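Local coordinates for protein phosphoacetylglucosamine mutase (PDB 5O9X) that interconverts the 6-phosphate and 1-phosphate forms of N-acetylglucosamine, probably by way of a bisphosphorylated sugar intermediate, at residues 305-317 with 375-389. The protein carries 1 engineered substitution. Numbering follows the deposited sequence.
Sequences DGDRIATLAASFI and VGVYFEANGHGTITF. With G16 (1,6-di-O-phosphono-alpha-D-glucopyranose), chain B.
Phe379 packs against the first turn of helix 306-317 and buries more surface here than any other residue. Its CB sits 3.2 Å from Gly306 O, a carbonyl already bonded to Ala310 N. With CG beside the backbone N (chi1 -79°), the ring slants across the helix surface, Ala310 and Ile309 over one face: CD2 meets Ala310 CB at 3.7 Å, while CE1 and CZ end against Ile309 CG2. That methyl makes an off-centre CH-pi contact, 4.0 Å from the ring centroid, and the opposite face rests on the backbone of Gly385 and Thr386. Farther along, Val377 CG1 packs on Ala310, Ile387 CD1 touches Ala313 CB, and Ile317 CD1 meets Ile387 CG2 tip to tip. Helix and strand 375-379 run nearly antiparallel, their axes 7.6 Å apart.

At the other end, the helix N-terminus fits against the type I turn Glu380-Gly383. Gly306 N donates to Ala381 O at 2.9 Å, approaching from above the carbonyl plane, and Gly306 CA points its hydrogen almost straight at Glu380 O. Asp305 is the N-cap, with weak bonds to Asp307 N and Arg308 N and a salt bridge to Lys263. One water bridges Asp307 OD1 and Phe379 O, donating to both; Gln336 also binds that carboxylate oxygen.

The turn and the residue after it, His384, supply part of the ligand pocket, which Arg505, Ser507 and others complete: Glu380 OE1 and OE2 accept from O3 and O4 of the glucose bisphosphate, while His384 NE2 reaches phosphate oxygen O3X at 2.7 Å. This is a helix packed on a beta hairpin in an alpha/beta/alpha domain, whose connecting loop is the sugar-binding loop of the phosphohexomutase active site.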
ATOM      1  N   ASP A 305      -9.812  -2.376  10.975  1.00 15.76           N
ATOM      2  CA  ASP A 305      -8.960  -1.668   9.971  1.00 15.99           C
ATOM      3  C   ASP A 305      -7.537  -2.239   9.882  1.00 15.97           C
ATOM      4  O   ASP A 305      -7.291  -3.326  10.413  1.00 14.89           O
ATOM      5  CB  ASP A 305      -8.937  -0.144  10.273  1.00 16.23           C
ATOM      6  CG  ASP A 305      -8.172   0.207  11.610  1.00 20.12           C
ATOM      7  OD1 ASP A 305      -7.475  -0.646  12.244  1.00 16.00           O
ATOM      8  OD2 ASP A 305      -8.229   1.396  12.014  1.00 19.71           O
ATOM      9  N   GLY A 306      -6.594  -1.509   9.245  1.00 14.06           N
ATOM     10  CA  GLY A 306      -5.215  -2.058   9.097  1.00 14.70           C
ATOM     11  C   GLY A 306      -4.513  -2.495  10.362  1.00 14.87           C
ATOM     12  O   GLY A 306      -3.771  -3.511  10.379  1.00 13.61           O
ATOM     13  N   ASP A 307      -4.697  -1.727  11.444  1.00 15.17           N
ATOM     14  CA  ASP A 307      -4.064  -2.138  12.714  1.00 15.42           C
ATOM     15  C   ASP A 307      -4.686  -3.346  13.336  1.00 15.76           C
ATOM     16  O   ASP A 307      -4.020  -4.104  14.048  1.00 16.92           O
ATOM     17  CB  ASP A 307      -4.077  -0.972  13.668  1.00 16.47           C
ATOM     18  CG  ASP A 307      -3.217   0.140  13.126  1.00 20.52           C
ATOM     19  OD1 ASP A 307      -1.966  -0.031  13.049  1.00 21.17           O
ATOM     20  OD2 ASP A 307      -3.783   1.171  12.691  1.00 20.83           O
ATOM     21  N   ARG A 308      -5.967  -3.560  13.076  1.00 14.23           N
ATOM     22  CA  ARG A 308      -6.597  -4.841  13.464  1.00 16.08           C
ATOM     23  C   ARG A 308      -6.004  -6.020  12.722  1.00 14.72           C
ATOM     24  O   ARG A 308      -5.869  -7.077  13.335  1.00 16.65           O
ATOM     25  CB  ARG A 308      -8.129  -4.914  13.173  1.00 14.94           C
ATOM     26  CG  ARG A 308      -8.854  -3.921  14.017  1.00 16.84           C
ATOM     27  CD  ARG A 308      -9.062  -4.584  15.402  1.00 16.91           C
ATOM     28  NE  ARG A 308      -9.794  -3.624  16.184  1.00 18.79           N
ATOM     29  CZ  ARG A 308     -10.368  -3.814  17.355  1.00 18.53           C
ATOM     30  NH1 ARG A 308     -10.210  -4.985  18.001  1.00 16.69           N
ATOM     31  NH2 ARG A 308     -11.050  -2.797  17.905  1.00 19.40           N
ATOM     32  N   ILE A 309      -5.687  -5.834  11.440  1.00 13.62           N
ATOM     33  CA  ILE A 309      -5.006  -6.900  10.667  1.00 15.75           C
ATOM     34  C   ILE A 309      -3.587  -7.118  11.220  1.00 15.27           C
ATOM     35  O   ILE A 309      -3.176  -8.258  11.431  1.00 13.90           O
ATOM     36  CB  ILE A 309      -4.980  -6.585   9.118  1.00 15.36           C
ATOM     37  CG1 ILE A 309      -6.462  -6.419   8.634  1.00 15.93           C
ATOM     38  CG2 ILE A 309      -4.315  -7.759   8.361  1.00 15.34           C
ATOM     39  CD1 ILE A 309      -6.619  -5.941   7.191  1.00 17.54           C
ATOM     40  N   ALA A 310      -2.843  -6.028  11.432  1.00 14.29           N
ATOM     41  CA  ALA A 310      -1.461  -6.139  11.961  1.00 15.51           C
ATOM     42  C   ALA A 310      -1.501  -6.949  13.288  1.00 16.45           C
ATOM     43  O   ALA A 310      -0.677  -7.866  13.532  1.00 15.90           O
ATOM     44  CB  ALA A 310      -0.924  -4.746  12.209  1.00 14.42           C
ATOM     45  N   THR A 311      -2.403  -6.563  14.165  1.00 15.56           N
ATOM     46  CA  THR A 311      -2.428  -7.205  15.505  1.00 16.31           C
ATOM     47  C   THR A 311      -2.916  -8.674  15.444  1.00 16.19           C
ATOM     48  O   THR A 311      -2.423  -9.535  16.193  1.00 14.95           O
ATOM     49  CB  THR A 311      -3.260  -6.398  16.509  1.00 16.39           C
ATOM     50  OG1 THR A 311      -4.559  -6.159  16.011  1.00 17.06           O
ATOM     51  CG2 THR A 311      -2.567  -5.069  16.741  1.00 16.97           C
ATOM     52  N   LEU A 312      -3.863  -8.926  14.559  1.00 15.47           N
ATOM     53  CA  LEU A 312      -4.316 -10.286  14.258  1.00 16.17           C
ATOM     54  C   LEU A 312      -3.100 -11.140  13.814  1.00 17.31           C
ATOM     55  O   LEU A 312      -2.852 -12.241  14.334  1.00 15.47           O
ATOM     56  CB  LEU A 312      -5.451 -10.267  13.179  1.00 15.49           C
ATOM     57  CG  LEU A 312      -6.005 -11.678  12.837  1.00 16.65           C
ATOM     58  CD1 LEU A 312      -6.823 -12.229  14.021  1.00 18.29           C
ATOM     59  CD2 LEU A 312      -6.815 -11.722  11.578  1.00 18.23           C
ATOM     60  N   ALA A 313      -2.353 -10.641  12.830  1.00 15.43           N
ATOM     61  CA  ALA A 313      -1.176 -11.366  12.288  1.00 18.99           C
ATOM     62  C   ALA A 313      -0.036 -11.521  13.332  1.00 20.80           C
ATOM     63  O   ALA A 313       0.537 -12.583  13.447  1.00 17.03           O
ATOM     64  CB  ALA A 313      -0.629 -10.593  11.072  1.00 18.06           C
ATOM     65  N   ALA A 314       0.264 -10.436  14.090  1.00 18.60           N
ATOM     66  CA  ALA A 314       1.271 -10.535  15.143  1.00 18.20           C
ATOM     67  C   ALA A 314       0.892 -11.565  16.218  1.00 17.17           C
ATOM     68  O   ALA A 314       1.785 -12.325  16.681  1.00 17.59           O
ATOM     69  CB  ALA A 314       1.567  -9.164  15.750  1.00 17.06           C
ATOM     70  N   SER A 315      -0.381 -11.639  16.607  1.00 16.43           N
ATOM     71  CA  SER A 315      -0.821 -12.627  17.608  1.00 18.32           C
ATOM     72  C   SER A 315      -0.654 -14.054  17.018  1.00 18.83           C
ATOM     73  O   SER A 315      -0.118 -14.935  17.681  1.00 19.93           O
ATOM     74  CB  SER A 315      -2.296 -12.360  17.909  1.00 19.40           C
ATOM     75  OG  SER A 315      -2.933 -13.473  18.464  1.00 22.15           O
ATOM     76  N   PHE A 316      -1.193 -14.298  15.821  1.00 19.29           N
ATOM     77  CA  PHE A 316      -1.113 -15.618  15.204  1.00 18.64           C
ATOM     78  C   PHE A 316       0.350 -16.073  15.047  1.00 20.73           C
ATOM     79  O   PHE A 316       0.722 -17.164  15.447  1.00 20.63           O
ATOM     80  CB  PHE A 316      -1.779 -15.602  13.833  1.00 19.32           C
ATOM     81  CG  PHE A 316      -1.926 -16.971  13.231  1.00 19.32           C
ATOM     82  CD1 PHE A 316      -2.551 -18.000  13.967  1.00 20.79           C
ATOM     83  CD2 PHE A 316      -1.434 -17.234  11.966  1.00 21.06           C
ATOM     84  CE1 PHE A 316      -2.678 -19.280  13.397  1.00 20.49           C
ATOM     85  CE2 PHE A 316      -1.604 -18.485  11.370  1.00 21.18           C
ATOM     86  CZ  PHE A 316      -2.244 -19.496  12.098  1.00 19.30           C
ATOM     87  N   ILE A 317       1.192 -15.251  14.460  1.00 19.29           N
ATOM     88  CA  ILE A 317       2.579 -15.611  14.264  1.00 19.04           C
ATOM     89  C   ILE A 317       3.331 -15.933  15.583  1.00 21.42           C
ATOM     90  O   ILE A 317       4.171 -16.878  15.647  1.00 18.55           O
ATOM     91  CB  ILE A 317       3.360 -14.594  13.365  1.00 19.52           C
ATOM     92  CG1 ILE A 317       2.731 -14.582  11.958  1.00 21.53           C
ATOM     93  CG2 ILE A 317       4.899 -14.901  13.357  1.00 20.59           C
ATOM     94  CD1 ILE A 317       3.151 -13.366  11.088  1.00 21.32           C
ATOM     95  N   VAL A 375      10.725 -10.805  12.387  1.00 23.63           N
ATOM     96  CA  VAL A 375       9.389 -10.774  11.717  1.00 20.75           C
ATOM     97  C   VAL A 375       8.869  -9.294  11.862  1.00 20.45           C
ATOM     98  O   VAL A 375       8.628  -8.852  12.979  1.00 21.13           O
ATOM     99  CB  VAL A 375       8.428 -11.765  12.425  1.00 20.96           C
ATOM    100  CG1 VAL A 375       7.074 -11.744  11.763  1.00 19.18           C
ATOM    101  CG2 VAL A 375       9.025 -13.225  12.425  1.00 18.38           C
ATOM    102  N   GLY A 376       8.732  -8.551  10.777  1.00 20.25           N
ATOM    103  CA  GLY A 376       8.324  -7.145  10.973  1.00 18.96           C
ATOM    104  C   GLY A 376       6.870  -7.036  10.432  1.00 17.76           C
ATOM    105  O   GLY A 376       6.614  -7.156   9.200  1.00 20.43           O
ATOM    106  N   VAL A 377       5.917  -6.841  11.327  1.00 17.38           N
ATOM    107  CA  VAL A 377       4.518  -6.777  10.873  1.00 15.74           C
ATOM    108  C   VAL A 377       4.309  -5.275  10.634  1.00 15.98           C
ATOM    109  O   VAL A 377       4.532  -4.465  11.549  1.00 16.73           O
ATOM    110  CB  VAL A 377       3.562  -7.271  11.937  1.00 16.92           C
ATOM    111  CG1 VAL A 377       2.084  -7.080  11.481  1.00 17.59           C
ATOM    112  CG2 VAL A 377       3.835  -8.750  12.206  1.00 14.78           C
ATOM    113  N   TYR A 378       3.909  -4.873   9.421  1.00 14.81           N
ATOM    114  CA  TYR A 378       3.611  -3.442   9.256  1.00 16.59           C
ATOM    115  C   TYR A 378       2.350  -3.132   8.447  1.00 17.26           C
ATOM    116  O   TYR A 378       2.218  -3.578   7.324  1.00 16.44           O
ATOM    117  CB  TYR A 378       4.817  -2.695   8.698  1.00 17.67           C
ATOM    118  CG  TYR A 378       5.356  -3.160   7.363  1.00 22.51           C
ATOM    119  CD1 TYR A 378       5.058  -2.472   6.140  1.00 24.23           C
ATOM    120  CD2 TYR A 378       6.198  -4.254   7.325  1.00 25.67           C
ATOM    121  CE1 TYR A 378       5.617  -2.942   4.924  1.00 28.91           C
ATOM    122  CE2 TYR A 378       6.728  -4.728   6.133  1.00 27.13           C
ATOM    123  CZ  TYR A 378       6.483  -4.051   4.979  1.00 31.18           C
ATOM    124  OH  TYR A 378       7.102  -4.616   3.899  1.00 41.06           O
ATOM    125  N   PHE A 379       1.411  -2.436   9.070  1.00 15.23           N
ATOM    126  CA  PHE A 379       0.168  -1.967   8.407  1.00 15.35           C
ATOM    127  C   PHE A 379      -0.054  -0.478   8.669  1.00 16.37           C
ATOM    128  O   PHE A 379       0.270  -0.045   9.770  1.00 18.67           O
ATOM    129  CB  PHE A 379      -1.050  -2.816   8.854  1.00 15.47           C
ATOM    130  CG  PHE A 379      -1.141  -4.150   8.154  1.00 18.38           C
ATOM    131  CD1 PHE A 379      -2.019  -4.331   7.112  1.00 20.61           C
ATOM    132  CD2 PHE A 379      -0.298  -5.225   8.552  1.00 22.26           C
ATOM    133  CE1 PHE A 379      -2.101  -5.551   6.428  1.00 20.85           C
ATOM    134  CE2 PHE A 379      -0.342  -6.457   7.877  1.00 21.77           C
ATOM    135  CZ  PHE A 379      -1.283  -6.597   6.826  1.00 19.85           C
ATOM    136  N   GLU A 380      -0.667   0.262   7.732  1.00 13.49           N
ATOM    137  CA  GLU A 380      -1.218   1.543   8.026  1.00 13.49           C
ATOM    138  C   GLU A 380      -2.660   1.295   8.333  1.00 13.87           C
ATOM    139  O   GLU A 380      -3.212   0.280   7.836  1.00 13.61           O
ATOM    140  CB  GLU A 380      -1.058   2.475   6.795  1.00 13.98           C
ATOM    141  CG  GLU A 380       0.439   2.754   6.578  1.00 16.08           C
ATOM    142  CD  GLU A 380       0.659   3.681   5.397  1.00 19.31           C
ATOM    143  OE1 GLU A 380       0.595   3.214   4.239  1.00 24.68           O
ATOM    144  OE2 GLU A 380       0.885   4.858   5.628  1.00 17.77           O
ATOM    145  N   ALA A 381      -3.275   2.164   9.153  1.00 12.67           N
ATOM    146  CA  ALA A 381      -4.689   2.019   9.514  1.00 12.25           C
ATOM    147  C   ALA A 381      -5.578   1.895   8.281  1.00 13.53           C
ATOM    148  O   ALA A 381      -6.635   1.262   8.349  1.00 13.12           O
ATOM    149  CB  ALA A 381      -5.119   3.244  10.437  1.00 13.67           C
ATOM    150  N   ASN A 382      -5.197   2.570   7.176  1.00 14.16           N
ATOM    151  CA  ASN A 382      -6.019   2.599   5.960  1.00 14.30           C
ATOM    152  C   ASN A 382      -6.034   1.227   5.256  1.00 16.78           C
ATOM    153  O   ASN A 382      -6.719   1.065   4.233  1.00 14.78           O
ATOM    154  CB  ASN A 382      -5.484   3.693   4.957  1.00 14.37           C
ATOM    155  CG  ASN A 382      -4.058   3.429   4.463  1.00 15.84           C
ATOM    156  OD1 ASN A 382      -3.630   2.297   4.376  1.00 17.27           O
ATOM    157  ND2 ASN A 382      -3.329   4.491   4.109  1.00 14.26           N
ATOM    158  N   GLY A 383      -5.212   0.268   5.743  1.00 14.88           N
ATOM    159  CA  GLY A 383      -5.256  -1.128   5.193  1.00 14.91           C
ATOM    160  C   GLY A 383      -4.138  -1.504   4.224  1.00 16.23           C
ATOM    161  O   GLY A 383      -4.103  -2.616   3.712  1.00 17.60           O
ATOM    162  N   HIS A 384      -3.174  -0.625   4.029  1.00 14.68           N
ATOM    163  CA  HIS A 384      -1.889  -1.063   3.444  1.00 17.92           C
ATOM    164  C   HIS A 384      -1.085  -1.867   4.403  1.00 18.67           C
ATOM    165  O   HIS A 384      -1.066  -1.574   5.620  1.00 19.91           O
ATOM    166  CB  HIS A 384      -1.036   0.180   3.169  1.00 19.45           C
ATOM    167  CG  HIS A 384      -1.182   0.680   1.787  1.00 20.00           C
ATOM    168  ND1 HIS A 384      -0.576   0.048   0.697  1.00 21.71           N
ATOM    169  CD2 HIS A 384      -1.881   1.727   1.288  1.00 21.60           C
ATOM    170  CE1 HIS A 384      -0.854   0.747  -0.405  1.00 21.58           C
ATOM    171  NE2 HIS A 384      -1.643   1.764  -0.074  1.00 21.56           N
ATOM    172  N   GLY A 385      -0.468  -2.951   3.934  1.00 17.85           N
ATOM    173  CA  GLY A 385       0.591  -3.479   4.740  1.00 19.44           C
ATOM    174  C   GLY A 385       0.847  -4.962   4.467  1.00 20.64           C
ATOM    175  O   GLY A 385       0.269  -5.559   3.556  1.00 18.54           O
ATOM    176  N   THR A 386       1.819  -5.489   5.207  1.00 19.70           N
ATOM    177  CA  THR A 386       2.315  -6.817   4.962  1.00 20.38           C
ATOM    178  C   THR A 386       3.144  -7.276   6.167  1.00 19.55           C
ATOM    179  O   THR A 386       3.133  -6.649   7.245  1.00 17.60           O
ATOM    180  CB  THR A 386       3.035  -6.974   3.572  1.00 22.00           C
ATOM    181  OG1 THR A 386       3.104  -8.372   3.302  1.00 26.74           O
ATOM    182  CG2 THR A 386       4.393  -6.393   3.560  1.00 22.41           C
ATOM    183  N   ILE A 387       3.859  -8.374   5.983  1.00 18.61           N
ATOM    184  CA  ILE A 387       4.733  -8.881   7.044  1.00 18.57           C
ATOM    185  C   ILE A 387       5.989  -9.264   6.333  1.00 21.20           C
ATOM    186  O   ILE A 387       5.958  -9.955   5.317  1.00 24.91           O
ATOM    187  CB  ILE A 387       4.163 -10.099   7.786  1.00 18.83           C
ATOM    188  CG1 ILE A 387       2.865  -9.729   8.483  1.00 18.45           C
ATOM    189  CG2 ILE A 387       5.125 -10.468   8.947  1.00 18.85           C
ATOM    190  CD1 ILE A 387       1.748 -10.665   8.206  1.00 22.36           C
ATOM    191  N   THR A 388       7.089  -8.782   6.855  1.00 23.31           N
ATOM    192  CA  THR A 388       8.387  -9.090   6.246  1.00 26.10           C
ATOM    193  C   THR A 388       9.148 -10.078   7.187  1.00 25.81           C
ATOM    194  O   THR A 388       9.054  -9.999   8.396  1.00 26.13           O
ATOM    195  CB  THR A 388       9.124  -7.781   5.924  1.00 27.83           C
ATOM    196  OG1 THR A 388      10.340  -8.116   5.308  1.00 39.52           O
ATOM    197  CG2 THR A 388       9.446  -7.053   7.156  1.00 24.28           C
ATOM    198  N   PHE A 389       9.817 -11.057   6.597  1.00 29.95           N
ATOM    199  CA  PHE A 389      10.614 -12.057   7.362  1.00 28.44           C
ATOM    200  C   PHE A 389      12.050 -11.854   6.947  1.00 28.52           C
ATOM    201  O   PHE A 389      12.348 -11.866   5.753  1.00 27.55           O
ATOM    202  CB  PHE A 389      10.172 -13.460   6.994  1.00 28.88           C
ATOM    203  CG  PHE A 389       8.771 -13.775   7.443  1.00 28.60           C
ATOM    204  CD1 PHE A 389       8.543 -14.339   8.717  1.00 30.63           C
ATOM    205  CD2 PHE A 389       7.685 -13.478   6.607  1.00 31.11           C
ATOM    206  CE1 PHE A 389       7.248 -14.635   9.144  1.00 31.11           C
ATOM    207  CE2 PHE A 389       6.376 -13.733   7.035  1.00 35.76           C
ATOM    208  CZ  PHE A 389       6.172 -14.328   8.295  1.00 28.04           C
TER
HETATM  209  C1  G16 B 601      -0.689   6.071  -0.549  1.00 19.76           C
HETATM  210  C2  G16 B 601       0.509   5.454   0.167  1.00 27.33           C
HETATM  211  C3  G16 B 601       0.137   5.125   1.648  1.00 24.16           C
HETATM  212  C4  G16 B 601      -0.396   6.312   2.432  1.00 22.73           C
HETATM  213  C5  G16 B 601      -1.590   6.876   1.673  1.00 22.52           C
HETATM  214  C6  G16 B 601      -2.064   8.228   2.155  1.00 20.51           C
HETATM  215  O1  G16 B 601      -1.751   5.113  -0.582  1.00 20.16           O
HETATM  216  O2  G16 B 601       1.053   4.274  -0.501  1.00 31.53           O
HETATM  217  O3  G16 B 601       1.237   4.531   2.212  1.00 27.54           O
HETATM  218  O4  G16 B 601      -0.873   5.994   3.812  1.00 22.37           O
HETATM  219  O5  G16 B 601      -1.244   7.215   0.309  1.00 20.78           O
HETATM  220  O6  G16 B 601      -0.913   9.175   2.003  1.00 16.99           O
HETATM  221  P   G16 B 601      -1.151  10.744   2.340  1.00 16.36           P
HETATM  222  O1P G16 B 601      -1.799  10.856   3.739  1.00 15.51           O
HETATM  223  O2P G16 B 601      -2.143  11.306   1.293  1.00 16.18           O
HETATM  224  O3P G16 B 601       0.194  11.481   2.168  1.00 18.19           O
HETATM  225  P'  G16 B 601      -2.407   4.560  -1.978  1.00 18.22           P
HETATM  226  O1X G16 B 601      -1.270   4.467  -3.031  1.00 17.73           O
HETATM  227  O2X G16 B 601      -3.387   5.665  -2.488  1.00 17.83           O
HETATM  228  O3X G16 B 601      -3.210   3.344  -1.665  1.00 18.11           O
HETATM  229  O   HOH W   1      -0.473   1.608  11.822  1.00 19.03           O